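Local coordinates for GrpB family protein (Enterococcus faecalis, PDB 2NRK) that is of unknown function but belongs to the GrpB (UPF0157) family, which is grouped with the nucleotidyltransferase-like proteins, at residues A[53-59]-A[100-106]; A[76-81]-A[91-96]. One frame throughout, in Å; residues are numbered along the deposited sequence.

Contact 1 (A[53-59]-A[100-106]); sequences IIDFLVI and THHVHIY
Asp55 OD1 is gripped by two hydrogen bonds. His104 NE2 donates one of 3.0 Å to Asp55 OD1, nearly straight at 169°. The carboxylate oxygen lies close to the plane of the imidazole and is met on its anti side. A water gives Asp55 OD1 the second bond, at 2.6 Å, and also bonds His102 ND1. The water thus bridges Asp55 and His102, whose side chains lie side by side. The NE2 bond should fix the rotation of the His104 ring. Arg99 bonds the other nitrogen of His102, NE2. Ile53 CG2 sits over the centre of the His102 ring, 3.6 Å from its centroid, in a CH-pi contact. Further along the same face, Leu57 CD1 meets the edge of the Tyr106 ring, 3.4 Å from Tyr106 CD2.

The face of Ile54, Phe56 and Val58 is mainly apolar. Phe56 CG is anti to its own carbonyl carbon (chi1 -58°). This places the ring beside the backbone N, back toward the start of the strand, where its rim reaches His101. Phe56 CE2 comes 3.6 Å from His101 CD2, rim to rim, and Phe56 CD2 packs on Val103 CG2. Val58 CG2 touches Val103 CG1, and Val58 CB lies 3.8 Å from Ile105 CG1. Helix 14-30 covers this face, with Phe19 against Phe56.

Six backbone hydrogen bonds join the strands in parallel register, at 17° to each other. This is a central parallel strand pair of a mixed sheet, carrying a His-carboxylate hydrogen bond on one face and a helix-covered apolar layer on the other.

Contact 2 (A[76-81]-A[91-96]); sequences IGYEYM and YLRKGP
Residues 79-80 and 91-94 pair as the antiparallel strands of a beta hairpin. Glu79 and Arg93 form a hydrogen-bonded pair, with Glu79 N to Arg93 O at 2.8 Å and a longer return bond from Arg93 N to Glu79 O. Tyr80 and Leu92 are the non-hydrogen-bonded pair. Met81 N then bonds Tyr91 O. At the other end, Gly77, with positive phi, is the C-prime residue of a Schellman motif that closes helix 70-75 and leads the chain into the hairpin. A cis peptide bond precedes Gly95.

The Tyr78 ring lies between two side chains. Leu92 CD1 is over one face, 4.1 Å from the centroid. Lys94 CD is over the opposite face at 3.8 Å from it. Lys94 CG stands between its own backbone N and carbonyl carbon (chi1 81°), and the chain beyond is extended. This carries Lys94 NZ past the ring to Ile76 O, at 2.8 Å. Glu22 of helix 14-30 forms a salt bridge with NZ and a hydrogen bond with Tyr78 OH. Leu92 CD2 lies 3.3 Å from Tyr80 CD1. Tyr80 OH bonds Asp67.

On the face opposite Tyr80 and Leu92, Arg93 NE donates to Glu79 OE1 at 2.6 Å in a salt bridge. The oxygen lies near the guanidinium plane, but the donor stands above the carboxylate plane. Two weak bonds from NH2 add to it. Selenomethionine Met81 bends so that its CE rests over one face of the Arg93 guanidinium, toward the rim, 3.3 Å from Arg93 NH2.

The two basic side chains are used differently: the charge of Arg93 is probably largely balanced by Glu79 across the strands, while Lys94 spans an aromatic ring to reach the carbonyl of Ile76, just past the helix, and the carboxylate of Glu22.

In the fold
Both contacts belong to one mixed sheet. Contact 1 pairs two inner strands, with its centre about 5 Å from the centre of the chain. Contact 2 pairs an inner strand with an edge strand of the chain's sheet, 79-80, and its centre lies about 14 Å from that of the chain. Strand 101-107 also pairs with 89-94, so the contacts meet directly: Thr100 N is 2.7 Å from Lys94 O. Thr100 and His101 both face Lys94, a classic beta bulge. Contact 2 is nested inside the loop closed by contact 1. Contact 1 is regular and more buried, with His102 and His104 on one face and a mainly apolar layer on the other. Contact 2 is short and more exposed, and relies more on long charged side chains.

Contact 1 (A[53-59]-A[100-106])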
ATOM      1  N   ILE A  53      -9.440  18.794  14.786  1.00 26.13           N
ATOM      2  CA  ILE A  53      -8.594  17.819  15.460  1.00 25.58           C
ATOM      3  C   ILE A  53      -7.643  17.295  14.381  1.00 25.35           C
ATOM      4  O   ILE A  53      -8.087  16.763  13.353  1.00 25.60           O
ATOM      5  CB  ILE A  53      -9.404  16.616  16.015  1.00 25.89           C
ATOM      6  CG1 ILE A  53     -10.473  17.110  17.009  1.00 27.82           C
ATOM      7  CG2 ILE A  53      -8.475  15.614  16.677  1.00 26.76           C
ATOM      8  CD1 ILE A  53     -11.403  16.004  17.482  1.00 27.69           C
ATOM      9  N   ILE A  54      -6.347  17.490  14.598  1.00 24.12           N
ATOM     10  CA  ILE A  54      -5.371  17.122  13.571  1.00 23.94           C
ATOM     11  C   ILE A  54      -5.057  15.637  13.720  1.00 24.01           C
ATOM     12  O   ILE A  54      -4.654  15.203  14.806  1.00 23.70           O
ATOM     13  CB  ILE A  54      -4.040  17.906  13.704  1.00 24.59           C
ATOM     14  CG1 ILE A  54      -4.236  19.436  13.826  1.00 26.70           C
ATOM     15  CG2 ILE A  54      -3.090  17.563  12.535  1.00 24.86           C
ATOM     16  CD1 ILE A  54      -4.904  20.079  12.634  1.00 28.52           C
ATOM     17  N   ASP A  55      -5.221  14.884  12.629  1.00 22.97           N
ATOM     18  CA  ASP A  55      -4.826  13.465  12.590  1.00 23.82           C
ATOM     19  C   ASP A  55      -3.449  13.266  11.985  1.00 23.74           C
ATOM     20  O   ASP A  55      -3.158  13.791  10.861  1.00 23.55           O
ATOM     21  CB  ASP A  55      -5.819  12.621  11.782  1.00 25.02           C
ATOM     22  CG  ASP A  55      -7.183  12.585  12.426  1.00 28.48           C
ATOM     23  OD1 ASP A  55      -7.351  11.823  13.394  1.00 28.49           O
ATOM     24  OD2 ASP A  55      -8.078  13.338  11.956  1.00 29.16           O
ATOM     25  N   PHE A  56      -2.642  12.478  12.692  1.00 23.37           N
ATOM     26  CA  PHE A  56      -1.262  12.100  12.299  1.00 23.93           C
ATOM     27  C   PHE A  56      -1.166  10.613  12.027  1.00 24.04           C
ATOM     28  O   PHE A  56      -1.672   9.789  12.826  1.00 24.82           O
ATOM     29  CB  PHE A  56      -0.246  12.442  13.412  1.00 23.48           C
ATOM     30  CG  PHE A  56      -0.239  13.891  13.797  1.00 23.61           C
ATOM     31  CD1 PHE A  56       0.764  14.736  13.332  1.00 22.24           C
ATOM     32  CD2 PHE A  56      -1.242  14.421  14.600  1.00 23.85           C
ATOM     33  CE1 PHE A  56       0.753  16.111  13.631  1.00 23.83           C
ATOM     34  CE2 PHE A  56      -1.251  15.785  14.915  1.00 22.93           C
ATOM     35  CZ  PHE A  56      -0.248  16.639  14.429  1.00 24.40           C
ATOM     36  N   LEU A  57      -0.559  10.271  10.880  1.00 24.08           N
ATOM     37  CA  LEU A  57      -0.223   8.874  10.554  1.00 24.23           C
ATOM     38  C   LEU A  57       1.277   8.744  10.723  1.00 23.83           C
ATOM     39  O   LEU A  57       2.034   9.426  10.046  1.00 24.15           O
ATOM     40  CB  LEU A  57      -0.639   8.530   9.118  1.00 24.70           C
ATOM     41  CG  LEU A  57      -0.233   7.114   8.628  1.00 23.72           C
ATOM     42  CD1 LEU A  57      -0.830   6.008   9.507  1.00 26.49           C
ATOM     43  CD2 LEU A  57      -0.677   6.895   7.170  1.00 25.10           C
ATOM     44  N   VAL A  58       1.690   7.956  11.696  1.00 22.67           N
ATOM     45  CA  VAL A  58       3.111   7.771  11.974  1.00 23.18           C
ATOM     46  C   VAL A  58       3.450   6.314  11.612  1.00 23.40           C
ATOM     47  O   VAL A  58       2.843   5.372  12.147  1.00 24.06           O
ATOM     48  CB  VAL A  58       3.411   8.033  13.474  1.00 23.78           C
ATOM     49  CG1 VAL A  58       4.868   7.776  13.749  1.00 25.03           C
ATOM     50  CG2 VAL A  58       3.059   9.467  13.861  1.00 25.29           C
ATOM     51  N   ILE A  59       4.429   6.147  10.728  1.00 22.58           N
ATOM     52  CA  ILE A  59       4.810   4.817  10.252  1.00 22.41           C
ATOM     53  C   ILE A  59       6.182   4.519  10.825  1.00 22.64           C
ATOM     54  O   ILE A  59       7.117   5.319  10.650  1.00 23.34           O
ATOM     55  CB  ILE A  59       4.846   4.796   8.698  1.00 22.15           C
ATOM     56  CG1 ILE A  59       3.477   5.217   8.158  1.00 22.29           C
ATOM     57  CG2 ILE A  59       5.265   3.422   8.241  1.00 23.13           C
ATOM     58  CD1 ILE A  59       3.517   5.458   6.628  1.00 23.11           C
ATOM     59  N   THR A 100      -7.389  17.940  20.459  1.00 26.91           N
ATOM     60  CA  THR A 100      -6.700  18.708  19.432  1.00 26.70           C
ATOM     61  C   THR A 100      -5.860  17.846  18.466  1.00 26.19           C
ATOM     62  O   THR A 100      -5.612  18.265  17.339  1.00 26.01           O
ATOM     63  CB  THR A 100      -5.752  19.770  20.054  1.00 28.39           C
ATOM     64  OG1 THR A 100      -4.888  19.143  21.036  1.00 26.68           O
ATOM     65  CG2 THR A 100      -6.565  20.886  20.721  1.00 28.21           C
ATOM     66  N   HIS A 101      -5.346  16.718  18.946  1.00 25.23           N
ATOM     67  CA  HIS A 101      -4.400  15.894  18.143  1.00 24.58           C
ATOM     68  C   HIS A 101      -4.715  14.417  18.348  1.00 24.29           C
ATOM     69  O   HIS A 101      -4.884  13.973  19.480  1.00 25.58           O
ATOM     70  CB  HIS A 101      -2.930  16.117  18.540  1.00 24.26           C
ATOM     71  CG  HIS A 101      -2.459  17.536  18.443  1.00 25.98           C
ATOM     72  ND1 HIS A 101      -2.772  18.496  19.385  1.00 27.07           N
ATOM     73  CD2 HIS A 101      -1.627  18.134  17.564  1.00 27.36           C
ATOM     74  CE1 HIS A 101      -2.179  19.633  19.066  1.00 28.74           C
ATOM     75  NE2 HIS A 101      -1.491  19.447  17.952  1.00 27.58           N
ATOM     76  N   HIS A 102      -4.830  13.676  17.255  1.00 23.64           N
ATOM     77  CA  HIS A 102      -5.000  12.201  17.303  1.00 23.74           C
ATOM     78  C   HIS A 102      -3.833  11.626  16.492  1.00 24.13           C
ATOM     79  O   HIS A 102      -3.597  12.060  15.353  1.00 24.27           O
ATOM     80  CB  HIS A 102      -6.284  11.768  16.648  1.00 23.38           C
ATOM     81  CG  HIS A 102      -7.495  12.038  17.478  1.00 28.68           C
ATOM     82  ND1 HIS A 102      -8.770  11.985  16.964  1.00 31.34           N
ATOM     83  CD2 HIS A 102      -7.620  12.373  18.782  1.00 29.93           C
ATOM     84  CE1 HIS A 102      -9.636  12.253  17.924  1.00 29.06           C
ATOM     85  NE2 HIS A 102      -8.970  12.490  19.038  1.00 31.29           N
ATOM     86  N   VAL A 103      -3.064  10.742  17.112  1.00 23.78           N
ATOM     87  CA  VAL A 103      -1.880  10.179  16.449  1.00 24.03           C
ATOM     88  C   VAL A 103      -2.077   8.697  16.266  1.00 24.54           C
ATOM     89  O   VAL A 103      -2.353   7.981  17.234  1.00 23.47           O
ATOM     90  CB  VAL A 103      -0.599  10.464  17.299  1.00 24.76           C
ATOM     91  CG1 VAL A 103       0.650   9.915  16.597  1.00 25.66           C
ATOM     92  CG2 VAL A 103      -0.451  11.964  17.560  1.00 25.37           C
ATOM     93  N   HIS A 104      -1.936   8.230  15.022  1.00 23.84           N
ATOM     94  CA  HIS A 104      -2.244   6.840  14.679  1.00 24.11           C
ATOM     95  C   HIS A 104      -0.910   6.250  14.234  1.00 24.01           C
ATOM     96  O   HIS A 104      -0.406   6.621  13.160  1.00 24.10           O
ATOM     97  CB  HIS A 104      -3.215   6.784  13.485  1.00 24.91           C
ATOM     98  CG  HIS A 104      -4.452   7.617  13.660  1.00 25.59           C
ATOM     99  ND1 HIS A 104      -5.662   7.082  14.048  1.00 30.90           N
ATOM    100  CD2 HIS A 104      -4.652   8.949  13.535  1.00 28.31           C
ATOM    101  CE1 HIS A 104      -6.563   8.049  14.124  1.00 29.09           C
ATOM    102  NE2 HIS A 104      -5.978   9.193  13.823  1.00 27.86           N
ATOM    103  N   ILE A 105      -0.318   5.409  15.078  1.00 23.57           N
ATOM    104  CA  ILE A 105       1.018   4.883  14.798  1.00 24.58           C
ATOM    105  C   ILE A 105       0.867   3.429  14.341  1.00 24.84           C
ATOM    106  O   ILE A 105       0.204   2.626  14.995  1.00 25.69           O
ATOM    107  CB  ILE A 105       1.943   4.963  16.026  1.00 23.95           C
ATOM    108  CG1 ILE A 105       1.972   6.390  16.603  1.00 23.33           C
ATOM    109  CG2 ILE A 105       3.364   4.560  15.650  1.00 24.49           C
ATOM    110  CD1 ILE A 105       2.735   6.501  17.973  1.00 25.04           C
ATOM    111  N   TYR A 106       1.494   3.090  13.207  1.00 23.30           N
ATOM    112  CA  TYR A 106       1.464   1.705  12.735  1.00 23.65           C
ATOM    113  C   TYR A 106       2.859   1.250  12.296  1.00 22.59           C
ATOM    114  O   TYR A 106       3.686   2.060  11.893  1.00 22.96           O
ATOM    115  CB  TYR A 106       0.566   1.555  11.515  1.00 24.26           C
ATOM    116  CG  TYR A 106      -0.897   1.913  11.724  1.00 25.19           C
ATOM    117  CD1 TYR A 106      -1.811   0.973  12.198  1.00 26.37           C
ATOM    118  CD2 TYR A 106      -1.355   3.172  11.353  1.00 26.22           C
ATOM    119  CE1 TYR A 106      -3.201   1.331  12.317  1.00 28.45           C
ATOM    120  CE2 TYR A 106      -2.693   3.529  11.481  1.00 28.99           C
ATOM    121  CZ  TYR A 106      -3.592   2.622  11.948  1.00 28.70           C
ATOM    122  OH  TYR A 106      -4.930   3.038  11.992  1.00 31.72           O
TER
HETATM  123  O   HOH W   1      -9.652  11.421  14.576  1.00 39.85           O

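Contact 2 (A[76-81]-A[91-96])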
ATOM      1  N   ILE A  76       4.613  15.392  26.711  1.00 24.86           N
ATOM      2  CA  ILE A  76       4.125  16.443  25.799  1.00 24.73           C
ATOM      3  C   ILE A  76       2.589  16.460  25.655  1.00 25.30           C
ATOM      4  O   ILE A  76       2.029  17.020  24.696  1.00 25.80           O
ATOM      5  CB  ILE A  76       4.882  16.455  24.440  1.00 25.47           C
ATOM      6  CG1 ILE A  76       4.626  15.180  23.634  1.00 24.75           C
ATOM      7  CG2 ILE A  76       6.392  16.655  24.692  1.00 25.47           C
ATOM      8  CD1 ILE A  76       4.968  15.337  22.090  1.00 24.36           C
ATOM      9  N   GLY A  77       1.911  15.799  26.591  1.00 24.20           N
ATOM     10  CA  GLY A  77       0.476  15.985  26.740  1.00 23.40           C
ATOM     11  C   GLY A  77      -0.429  14.882  26.248  1.00 23.04           C
ATOM     12  O   GLY A  77      -1.634  15.026  26.325  1.00 25.32           O
ATOM     13  N   TYR A  78       0.142  13.820  25.696  1.00 22.97           N
ATOM     14  CA  TYR A  78      -0.657  12.712  25.183  1.00 22.08           C
ATOM     15  C   TYR A  78      -1.128  11.734  26.247  1.00 22.71           C
ATOM     16  O   TYR A  78      -0.409  11.448  27.224  1.00 23.22           O
ATOM     17  CB  TYR A  78       0.122  11.934  24.107  1.00 21.93           C
ATOM     18  CG  TYR A  78       0.242  12.704  22.814  1.00 22.60           C
ATOM     19  CD1 TYR A  78      -0.858  12.801  21.937  1.00 22.15           C
ATOM     20  CD2 TYR A  78       1.425  13.368  22.492  1.00 22.90           C
ATOM     21  CE1 TYR A  78      -0.758  13.518  20.734  1.00 23.70           C
ATOM     22  CE2 TYR A  78       1.523  14.107  21.299  1.00 22.54           C
ATOM     23  CZ  TYR A  78       0.425  14.146  20.432  1.00 23.40           C
ATOM     24  OH  TYR A  78       0.478  14.888  19.251  1.00 25.15           O
ATOM     25  N   GLU A  79      -2.350  11.232  26.053  1.00 23.04           N
ATOM     26  CA  GLU A  79      -2.759   9.981  26.631  1.00 24.10           C
ATOM     27  C   GLU A  79      -2.313   8.871  25.679  1.00 23.88           C
ATOM     28  O   GLU A  79      -2.615   8.901  24.473  1.00 23.52           O
ATOM     29  CB  GLU A  79      -4.292   9.902  26.737  1.00 25.00           C
ATOM     30  CG  GLU A  79      -4.965  10.631  27.822  1.00 31.01           C
ATOM     31  CD  GLU A  79      -6.462  10.250  27.811  1.00 34.50           C
ATOM     32  OE1 GLU A  79      -7.211  10.841  27.004  1.00 38.26           O
ATOM     33  OE2 GLU A  79      -6.846   9.332  28.554  1.00 40.21           O
ATOM     34  N   TYR A  80      -1.590   7.911  26.231  1.00 23.40           N
ATOM     35  CA  TYR A  80      -1.023   6.809  25.475  1.00 23.65           C
ATOM     36  C   TYR A  80      -2.014   5.651  25.504  1.00 23.73           C
ATOM     37  O   TYR A  80      -2.151   4.980  26.529  1.00 23.95           O
ATOM     38  CB  TYR A  80       0.307   6.397  26.097  1.00 24.07           C
ATOM     39  CG  TYR A  80       1.084   5.440  25.228  1.00 24.98           C
ATOM     40  CD1 TYR A  80       1.924   5.923  24.217  1.00 24.26           C
ATOM     41  CD2 TYR A  80       1.003   4.061  25.427  1.00 26.53           C
ATOM     42  CE1 TYR A  80       2.648   5.070  23.418  1.00 25.49           C
ATOM     43  CE2 TYR A  80       1.733   3.173  24.610  1.00 25.60           C
ATOM     44  CZ  TYR A  80       2.530   3.703  23.602  1.00 24.98           C
ATOM     45  OH  TYR A  80       3.240   2.846  22.805  1.00 26.69           O
HETATM   46  N   MSE A  81      -2.737   5.447  24.407  1.00 23.80           N
HETATM   47  CA  MSE A  81      -3.917   4.563  24.446  1.00 23.41           C
HETATM   48  C   MSE A  81      -3.659   3.106  24.025  1.00 24.64           C
HETATM   49  O   MSE A  81      -4.581   2.274  24.089  1.00 24.64           O
HETATM   50  CB  MSE A  81      -5.069   5.144  23.589  1.00 24.45           C
HETATM   51  CG  MSE A  81      -5.621   6.529  23.981  1.00 24.64           C
HETATM   52 SE   MSE A  81      -6.143   6.629  25.791  1.00 34.17          SE
HETATM   53  CE  MSE A  81      -7.809   5.659  25.723  1.00 29.55           C
ATOM     54  N   TYR A  91      -2.107   4.350  19.584  1.00 24.32           N
ATOM     55  CA  TYR A  91      -2.951   5.502  19.379  1.00 24.78           C
ATOM     56  C   TYR A  91      -2.647   6.497  20.510  1.00 24.90           C
ATOM     57  O   TYR A  91      -2.537   6.088  21.676  1.00 24.91           O
ATOM     58  CB  TYR A  91      -4.411   5.051  19.447  1.00 26.48           C
ATOM     59  CG  TYR A  91      -5.438   6.157  19.300  1.00 28.31           C
ATOM     60  CD1 TYR A  91      -5.516   6.903  18.128  1.00 31.38           C
ATOM     61  CD2 TYR A  91      -6.374   6.406  20.312  1.00 30.38           C
ATOM     62  CE1 TYR A  91      -6.506   7.912  17.973  1.00 35.03           C
ATOM     63  CE2 TYR A  91      -7.364   7.412  20.164  1.00 31.21           C
ATOM     64  CZ  TYR A  91      -7.391   8.158  18.996  1.00 33.40           C
ATOM     65  OH  TYR A  91      -8.362   9.146  18.872  1.00 35.09           O
ATOM     66  N   LEU A  92      -2.498   7.763  20.148  1.00 23.61           N
ATOM     67  CA  LEU A  92      -2.286   8.843  21.126  1.00 22.50           C
ATOM     68  C   LEU A  92      -3.362   9.889  20.921  1.00 22.91           C
ATOM     69  O   LEU A  92      -3.721  10.204  19.793  1.00 23.37           O
ATOM     70  CB  LEU A  92      -0.934   9.545  20.921  1.00 23.46           C
ATOM     71  CG  LEU A  92       0.355   8.746  20.682  1.00 24.99           C
ATOM     72  CD1 LEU A  92       1.514   9.700  20.433  1.00 26.54           C
ATOM     73  CD2 LEU A  92       0.636   7.894  21.856  1.00 25.54           C
ATOM     74  N   ARG A  93      -3.839  10.462  22.014  1.00 23.56           N
ATOM     75  CA  ARG A  93      -4.766  11.583  21.918  1.00 23.81           C
ATOM     76  C   ARG A  93      -4.403  12.639  22.921  1.00 24.70           C
ATOM     77  O   ARG A  93      -3.931  12.349  24.041  1.00 24.53           O
ATOM     78  CB  ARG A  93      -6.225  11.117  22.128  1.00 24.56           C
ATOM     79  CG  ARG A  93      -6.496  10.572  23.495  1.00 23.21           C
ATOM     80  CD  ARG A  93      -7.901   9.916  23.540  1.00 24.33           C
ATOM     81  NE  ARG A  93      -8.176   9.559  24.912  1.00 27.67           N
ATOM     82  CZ  ARG A  93      -9.172   8.762  25.288  1.00 30.46           C
ATOM     83  NH1 ARG A  93      -9.980   8.250  24.363  1.00 31.51           N
ATOM     84  NH2 ARG A  93      -9.325   8.483  26.573  1.00 31.10           N
ATOM     85  N   LYS A  94      -4.622  13.877  22.507  1.00 25.73           N
ATOM     86  CA  LYS A  94      -4.520  15.009  23.436  1.00 27.90           C
ATOM     87  C   LYS A  94      -5.420  16.147  22.997  1.00 29.05           C
ATOM     88  O   LYS A  94      -5.862  16.176  21.855  1.00 27.17           O
ATOM     89  CB  LYS A  94      -3.057  15.447  23.568  1.00 28.33           C
ATOM     90  CG  LYS A  94      -2.483  16.323  22.502  1.00 28.27           C
ATOM     91  CD  LYS A  94      -1.067  16.752  22.941  1.00 31.44           C
ATOM     92  CE  LYS A  94      -0.276  17.383  21.837  1.00 32.63           C
ATOM     93  NZ  LYS A  94       1.106  17.971  22.205  1.00 30.09           N
ATOM     94  N   GLY A  95      -5.698  17.088  23.899  1.00 31.71           N
ATOM     95  CA  GLY A  95      -5.095  17.141  25.216  1.00 35.57           C
ATOM     96  C   GLY A  95      -6.138  16.917  26.272  1.00 37.93           C
ATOM     97  O   GLY A  95      -7.288  16.599  25.955  1.00 38.34           O
ATOM     98  N   PRO A  96      -5.759  17.129  27.550  1.00 40.42           N
ATOM     99  CA  PRO A  96      -6.678  16.861  28.641  1.00 41.92           C
ATOM    100  C   PRO A  96      -7.802  17.899  28.682  1.00 42.94           C
ATOM    101  O   PRO A  96      -8.930  17.551  29.016  1.00 44.18           O
ATOM    102  CB  PRO A  96      -5.789  16.952  29.884  1.00 42.18           C
ATOM    103  CG  PRO A  96      -4.690  17.868  29.517  1.00 42.03           C
ATOM    104  CD  PRO A  96      -4.473  17.674  28.022  1.00 40.57           C
TER